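Long-range contact in pertussis toxin-like subunit ArtA (Escherichia coli, PDB 4Z9D), which is the probable ADP-ribosyltransferase subunit of a pertussis-like AB5 toxin, binds NAD, and acts in the inhibition of trimeric G proteins: residues E59-S71 with L136-G148. The protein carries 2 engineered substitutions. Sequence-based numbering, arbitrary orientation.
Sequences ETYNIARQYYSSS and LTYDRFNSQVSDG. With NAD (nicotinamide-adenine-dinucleotide), chain F.
The Tyr68 and Tyr138 rings lie almost parallel, 4° apart. They are slid in opposite directions and barely overlap. Each CB sits over the other ring's centre: Tyr68 CB is 3.5 Å from the Tyr138 centroid, and Tyr138 CB mirrors this CH-pi contact. Tyr68 OH donates to Leu136 O at 2.6 Å, from above the carbonyl plane.

Arg65 grips the turn just before strand 144-152. Its NE and NH2 both donate to Ser143 O, each at 3.0 Å, from the same face of that carbonyl. The chain is extended up to a bend at chi3 (-66°), which turns the guanidinium side-on to Ser143. Val145 CG2 lies over one guanidinium face.

Ala64 CB meets Leu136 CD1 at 3.5 Å. One turn earlier, Val145 CG1 lies at the edge of the Tyr61 ring. Tyr61 OH donates to Asp147 OD2 at 2.6 Å. Arg79 forms a salt bridge with Asp147 OD1, which would favour the ionised carboxylate.

Strands 130-139 and 144-152 form a hairpin with a G1 bulge at Ser143 and Gln144. Helix 57-68 packs between this hairpin and NAD: Tyr67 OH donates to NAD O2N and Ile63 CD1 touches the nicotinamide ring. Strand 77-83 runs antiparallel beside 130-139.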
loop_
_atom_site.group_PDB
_atom_site.type_symbol
_atom_site.label_atom_id
_atom_site.label_comp_id
_atom_site.label_asym_id
_atom_site.label_seq_id
_atom_site.Cartn_x
_atom_site.Cartn_y
_atom_site.Cartn_z
ATOM N N GLU A 59 7.087 -3.286 -8.628
ATOM C CA GLU A 59 7.408 -2.862 -7.269
ATOM C C GLU A 59 6.980 -3.862 -6.204
ATOM O O GLU A 59 7.658 -3.990 -5.188
ATOM C CB GLU A 59 6.787 -1.494 -6.948
ATOM C CG GLU A 59 7.532 -0.316 -7.586
ATOM C CD GLU A 59 6.992 1.046 -7.155
ATOM O OE1 GLU A 59 6.023 1.079 -6.362
ATOM O OE2 GLU A 59 7.549 2.079 -7.606
ATOM N N THR A 60 5.853 -4.549 -6.398
ATOM C CA THR A 60 5.398 -5.502 -5.374
ATOM C C THR A 60 6.401 -6.634 -5.128
ATOM O O THR A 60 6.586 -7.056 -3.982
ATOM C CB THR A 60 4.041 -6.137 -5.712
ATOM O OG1 THR A 60 4.154 -6.954 -6.888
ATOM C CG2 THR A 60 3.000 -5.057 -5.922
ATOM N N TYR A 61 7.005 -7.161 -6.192
ATOM C CA TYR A 61 8.015 -8.209 -6.011
ATOM C C TYR A 61 9.206 -7.739 -5.176
ATOM O O TYR A 61 9.772 -8.503 -4.377
ATOM C CB TYR A 61 8.510 -8.719 -7.363
ATOM C CG TYR A 61 7.466 -9.501 -8.109
ATOM C CD1 TYR A 61 7.126 -10.789 -7.709
ATOM C CD2 TYR A 61 6.804 -8.950 -9.196
ATOM C CE1 TYR A 61 6.166 -11.521 -8.387
ATOM C CE2 TYR A 61 5.836 -9.671 -9.884
ATOM C CZ TYR A 61 5.525 -10.955 -9.472
ATOM O OH TYR A 61 4.568 -11.668 -10.149
ATOM N N ASN A 62 9.595 -6.488 -5.372
ATOM C CA ASN A 62 10.731 -5.925 -4.655
ATOM C C ASN A 62 10.415 -5.651 -3.198
ATOM O O ASN A 62 11.251 -5.858 -2.324
ATOM C CB ASN A 62 11.199 -4.646 -5.333
ATOM C CG ASN A 62 11.840 -4.906 -6.685
ATOM O OD1 ASN A 62 12.347 -6.004 -6.954
ATOM N ND2 ASN A 62 11.822 -3.892 -7.548
ATOM N N ILE A 63 9.210 -5.153 -2.939
ATOM C CA ILE A 63 8.725 -5.007 -1.567
ATOM C C ILE A 63 8.687 -6.367 -0.851
ATOM O O ILE A 63 9.127 -6.496 0.295
ATOM C CB ILE A 63 7.320 -4.356 -1.550
ATOM C CG1 ILE A 63 7.409 -2.898 -2.005
ATOM C CG2 ILE A 63 6.683 -4.439 -0.166
ATOM C CD1 ILE A 63 6.043 -2.275 -2.328
ATOM N N ALA A 64 8.164 -7.383 -1.532
ATOM C CA ALA A 64 8.106 -8.716 -0.948
ATOM C C ALA A 64 9.516 -9.256 -0.657
ATOM O O ALA A 64 9.740 -9.889 0.378
ATOM C CB ALA A 64 7.375 -9.656 -1.859
ATOM N N ARG A 65 10.450 -9.023 -1.577
ATOM C CA ARG A 65 11.832 -9.467 -1.373
ATOM C C ARG A 65 12.435 -8.854 -0.113
ATOM O O ARG A 65 13.111 -9.532 0.669
ATOM C CB ARG A 65 12.694 -9.101 -2.571
ATOM C CG ARG A 65 14.173 -9.390 -2.379
ATOM C CD ARG A 65 14.932 -9.119 -3.675
ATOM N NE ARG A 65 14.539 -10.064 -4.716
ATOM C CZ ARG A 65 13.753 -9.774 -5.744
ATOM N NH1 ARG A 65 13.250 -8.558 -5.880
ATOM N NH2 ARG A 65 13.457 -10.716 -6.629
ATOM N N GLN A 66 12.172 -7.563 0.069
ATOM C CA GLN A 66 12.660 -6.824 1.224
ATOM C C GLN A 66 12.175 -7.477 2.518
ATOM O O GLN A 66 12.955 -7.693 3.449
ATOM C CB GLN A 66 12.193 -5.366 1.138
ATOM C CG GLN A 66 12.628 -4.471 2.284
ATOM C CD GLN A 66 11.841 -3.167 2.335
ATOM O OE1 GLN A 66 11.104 -2.832 1.403
ATOM N NE2 GLN A 66 11.985 -2.432 3.434
ATOM N N TYR A 67 10.893 -7.826 2.556
ATOM C CA TYR A 67 10.311 -8.444 3.735
ATOM C C TYR A 67 10.800 -9.877 3.930
ATOM O O TYR A 67 11.172 -10.259 5.034
ATOM C CB TYR A 67 8.787 -8.411 3.647
ATOM C CG TYR A 67 8.226 -7.002 3.660
ATOM C CD1 TYR A 67 9.013 -5.924 4.037
ATOM C CD2 TYR A 67 6.925 -6.751 3.268
ATOM C CE1 TYR A 67 8.518 -4.639 4.042
ATOM C CE2 TYR A 67 6.413 -5.466 3.273
ATOM C CZ TYR A 67 7.216 -4.413 3.659
ATOM O OH TYR A 67 6.721 -3.124 3.666
ATOM N N TYR A 68 10.809 -10.655 2.850
ATOM C CA TYR A 68 11.252 -12.054 2.884
ATOM C C TYR A 68 12.683 -12.224 3.376
ATOM O O TYR A 68 13.014 -13.195 4.049
ATOM C CB TYR A 68 11.141 -12.661 1.488
ATOM C CG TYR A 68 9.825 -13.320 1.159
ATOM C CD1 TYR A 68 9.195 -13.069 -0.058
ATOM C CD2 TYR A 68 9.229 -14.212 2.035
ATOM C CE1 TYR A 68 7.995 -13.671 -0.378
ATOM C CE2 TYR A 68 8.029 -14.821 1.724
ATOM C CZ TYR A 68 7.420 -14.549 0.511
ATOM O OH TYR A 68 6.226 -15.157 0.190
ATOM N N SER A 69 13.537 -11.275 3.036
ATOM C CA SER A 69 14.950 -11.425 3.327
ATOM C C SER A 69 15.336 -10.769 4.650
ATOM O O SER A 69 16.504 -10.740 5.008
ATOM C CB SER A 69 15.790 -10.860 2.175
ATOM O OG SER A 69 15.663 -9.456 2.087
ATOM N N SER A 70 14.359 -10.213 5.361
ATOM C CA SER A 70 14.655 -9.568 6.633
ATOM C C SER A 70 14.724 -10.618 7.746
ATOM O O SER A 70 13.991 -11.608 7.725
ATOM C CB SER A 70 13.614 -8.493 6.956
ATOM O OG SER A 70 12.360 -9.058 7.253
ATOM N N SER A 71 15.622 -10.403 8.705
ATOM C CA SER A 71 15.896 -11.394 9.747
ATOM C C SER A 71 14.709 -11.528 10.676
ATOM O O SER A 71 14.074 -10.537 11.033
ATOM C CB SER A 71 17.145 -11.025 10.544
ATOM O OG SER A 71 17.276 -9.622 10.641
ATOM N N LEU A 136 2.787 -15.450 -2.532
ATOM C CA LEU A 136 4.112 -15.286 -3.141
ATOM C C LEU A 136 5.067 -16.356 -2.639
ATOM O O LEU A 136 5.053 -16.707 -1.465
ATOM C CB LEU A 136 4.681 -13.892 -2.852
ATOM C CG LEU A 136 3.863 -12.694 -3.352
ATOM C CD1 LEU A 136 4.495 -11.379 -2.961
ATOM C CD2 LEU A 136 3.705 -12.768 -4.859
ATOM N N THR A 137 5.852 -16.932 -3.543
ATOM C CA THR A 137 6.870 -17.896 -3.134
ATOM C C THR A 137 8.240 -17.218 -3.093
ATOM O O THR A 137 8.494 -16.287 -3.859
ATOM C CB THR A 137 6.909 -19.107 -4.083
ATOM O OG1 THR A 137 7.395 -18.682 -5.356
ATOM C CG2 THR A 137 5.502 -19.701 -4.260
ATOM N N TYR A 138 9.124 -17.698 -2.221
ATOM C CA TYR A 138 10.452 -17.112 -2.061
ATOM C C TYR A 138 11.535 -18.185 -2.100
ATOM O O TYR A 138 11.473 -19.163 -1.356
ATOM C CB TYR A 138 10.543 -16.345 -0.748
ATOM C CG TYR A 138 11.850 -15.629 -0.513
ATOM C CD1 TYR A 138 12.592 -15.874 0.631
ATOM C CD2 TYR A 138 12.332 -14.696 -1.416
ATOM C CE1 TYR A 138 13.778 -15.219 0.872
ATOM C CE2 TYR A 138 13.526 -14.035 -1.189
ATOM C CZ TYR A 138 14.238 -14.297 -0.036
ATOM O OH TYR A 138 15.419 -13.640 0.205
ATOM N N ASP A 139 12.501 -18.003 -2.997
ATOM C CA ASP A 139 13.698 -18.848 -3.039
ATOM C C ASP A 139 14.848 -18.032 -2.483
ATOM O O ASP A 139 15.423 -17.184 -3.165
ATOM C CB ASP A 139 13.986 -19.321 -4.468
ATOM C CG ASP A 139 15.305 -20.096 -4.593
ATOM O OD1 ASP A 139 15.637 -20.515 -5.723
ATOM O OD2 ASP A 139 15.993 -20.309 -3.575
ATOM N N ARG A 140 15.182 -18.299 -1.230
ATOM C CA ARG A 140 16.139 -17.489 -0.495
ATOM C C ARG A 140 17.559 -17.637 -1.051
ATOM O O ARG A 140 18.394 -16.746 -0.883
ATOM C CB ARG A 140 16.064 -17.870 0.997
ATOM C CG ARG A 140 16.636 -19.260 1.335
ATOM C CD ARG A 140 16.426 -19.622 2.820
ATOM N NE ARG A 140 16.959 -20.943 3.186
ATOM C CZ ARG A 140 16.341 -22.106 2.967
ATOM N NH1 ARG A 140 15.169 -22.145 2.349
ATOM N NH2 ARG A 140 16.912 -23.244 3.349
ATOM N N PHE A 141 17.820 -18.746 -1.739
ATOM C CA PHE A 141 19.153 -19.005 -2.294
ATOM C C PHE A 141 19.492 -18.119 -3.509
ATOM O O PHE A 141 20.668 -17.837 -3.768
ATOM C CB PHE A 141 19.271 -20.477 -2.697
ATOM C CG PHE A 141 18.984 -21.430 -1.576
ATOM C CD1 PHE A 141 19.877 -21.580 -0.530
ATOM C CD2 PHE A 141 17.821 -22.192 -1.586
ATOM C CE1 PHE A 141 19.606 -22.452 0.501
ATOM C CE2 PHE A 141 17.546 -23.074 -0.559
ATOM C CZ PHE A 141 18.441 -23.204 0.487
ATOM N N ASN A 142 18.467 -17.692 -4.252
ATOM C CA ASN A 142 18.684 -16.889 -5.457
ATOM C C ASN A 142 17.892 -15.582 -5.440
ATOM O O ASN A 142 17.727 -14.931 -6.480
ATOM C CB ASN A 142 18.333 -17.714 -6.693
ATOM C CG ASN A 142 19.163 -18.971 -6.796
ATOM O OD1 ASN A 142 20.380 -18.913 -7.002
ATOM N ND2 ASN A 142 18.529 -20.114 -6.588
ATOM N N SER A 143 17.412 -15.220 -4.248
ATOM C CA SER A 143 16.602 -14.023 -4.015
ATOM C C SER A 143 15.501 -13.874 -5.071
ATOM O O SER A 143 15.347 -12.822 -5.694
ATOM C CB SER A 143 17.521 -12.793 -3.978
ATOM O OG SER A 143 16.862 -11.628 -3.538
ATOM N N GLN A 144 14.742 -14.949 -5.268
ATOM C CA GLN A 144 13.758 -15.036 -6.346
ATOM C C GLN A 144 12.328 -15.082 -5.793
ATOM O O GLN A 144 11.995 -15.937 -4.970
ATOM C CB GLN A 144 14.038 -16.271 -7.220
ATOM C CG GLN A 144 13.494 -16.190 -8.659
ATOM C CD GLN A 144 11.968 -16.204 -8.742
ATOM O OE1 GLN A 144 11.299 -17.020 -8.100
ATOM N NE2 GLN A 144 11.414 -15.303 -9.550
ATOM N N VAL A 145 11.495 -14.143 -6.223
ATOM C CA VAL A 145 10.103 -14.098 -5.780
ATOM C C VAL A 145 9.200 -14.417 -6.966
ATOM O O VAL A 145 9.309 -13.786 -8.012
ATOM C CB VAL A 145 9.726 -12.713 -5.206
ATOM C CG1 VAL A 145 8.307 -12.737 -4.652
ATOM C CG2 VAL A 145 10.717 -12.285 -4.124
ATOM N N SER A 146 8.312 -15.394 -6.806
ATOM C CA SER A 146 7.366 -15.751 -7.868
ATOM C C SER A 146 5.931 -15.854 -7.351
ATOM O O SER A 146 5.693 -15.795 -6.149
ATOM C CB SER A 146 7.751 -17.092 -8.507
ATOM O OG SER A 146 8.972 -17.001 -9.225
ATOM N N ASP A 147 4.986 -15.998 -8.272
ATOM C CA ASP A 147 3.570 -16.172 -7.925
ATOM C C ASP A 147 3.255 -17.620 -7.593
ATOM O O ASP A 147 3.537 -18.515 -8.394
ATOM C CB ASP A 147 2.662 -15.714 -9.069
ATOM C CG ASP A 147 2.667 -14.215 -9.265
ATOM O OD1 ASP A 147 1.796 -13.732 -10.021
ATOM O OD2 ASP A 147 3.518 -13.519 -8.665
ATOM N N GLY A 148 2.681 -17.842 -6.411
ATOM C CA GLY A 148 2.117 -19.134 -6.052
ATOM C C GLY A 148 0.636 -19.168 -6.387
ATOM O O GLY A 148 0.193 -18.494 -7.318
HETATM P PA NAD F . 2.269 -2.153 7.488
HETATM O O1A NAD F . 1.002 -1.610 6.933
HETATM O O2A NAD F . 2.626 -1.877 8.903
HETATM O O5B NAD F . 2.254 -3.759 7.213
HETATM C C5B NAD F . 3.263 -4.670 7.681
HETATM C C4B NAD F . 2.542 -5.851 8.365
HETATM O O4B NAD F . 1.886 -5.404 9.590
HETATM C C3B NAD F . 1.410 -6.315 7.500
HETATM O O3B NAD F . 1.961 -7.166 6.449
HETATM C C2B NAD F . 0.651 -7.125 8.511
HETATM O O2B NAD F . 1.466 -8.219 8.894
HETATM C C1B NAD F . 0.633 -6.142 9.693
HETATM N N9A NAD F . -0.410 -5.056 9.717
HETATM C C8A NAD F . -0.584 -3.939 9.012
HETATM N N7A NAD F . -1.666 -3.317 9.489
HETATM C C5A NAD F . -2.154 -4.035 10.504
HETATM C C6A NAD F . -3.210 -3.858 11.319
HETATM N N6A NAD F . -3.945 -2.767 11.118
HETATM N N1A NAD F . -3.522 -4.732 12.290
HETATM C C2A NAD F . -2.712 -5.854 12.455
HETATM N N3A NAD F . -1.619 -6.021 11.594
HETATM C C4A NAD F . -1.366 -5.108 10.642
HETATM O O3 NAD F . 3.479 -1.660 6.601
HETATM P PN NAD F . 3.476 -1.705 4.975
HETATM O O1N NAD F . 2.117 -1.410 4.442
HETATM O O2N NAD F . 4.214 -2.908 4.530
HETATM O O5D NAD F . 4.357 -0.406 4.712
HETATM C C5D NAD F . 5.664 -0.244 5.277
HETATM C C4D NAD F . 6.496 0.683 4.384
HETATM O O4D NAD F . 6.382 0.105 3.038
HETATM C C3D NAD F . 5.897 2.100 4.318
HETATM O O3D NAD F . 6.913 3.067 4.027
HETATM C C2D NAD F . 5.011 1.940 3.098
HETATM O O2D NAD F . 4.666 3.223 2.529
HETATM C C1D NAD F . 5.887 1.127 2.153
HETATM N N1N NAD F . 5.040 0.547 1.051
HETATM C C2N NAD F . 4.389 -0.699 1.226
HETATM C C3N NAD F . 3.563 -1.250 0.247
HETATM C C7N NAD F . 2.934 -2.497 0.428
HETATM O O7N NAD F . 2.391 -3.088 -0.655
HETATM N N7N NAD F . 2.952 -3.054 1.642
HETATM C C4N NAD F . 3.376 -0.538 -0.935
HETATM C C5N NAD F . 4.013 0.687 -1.129
HETATM C C6N NAD F . 4.831 1.245 -0.151
#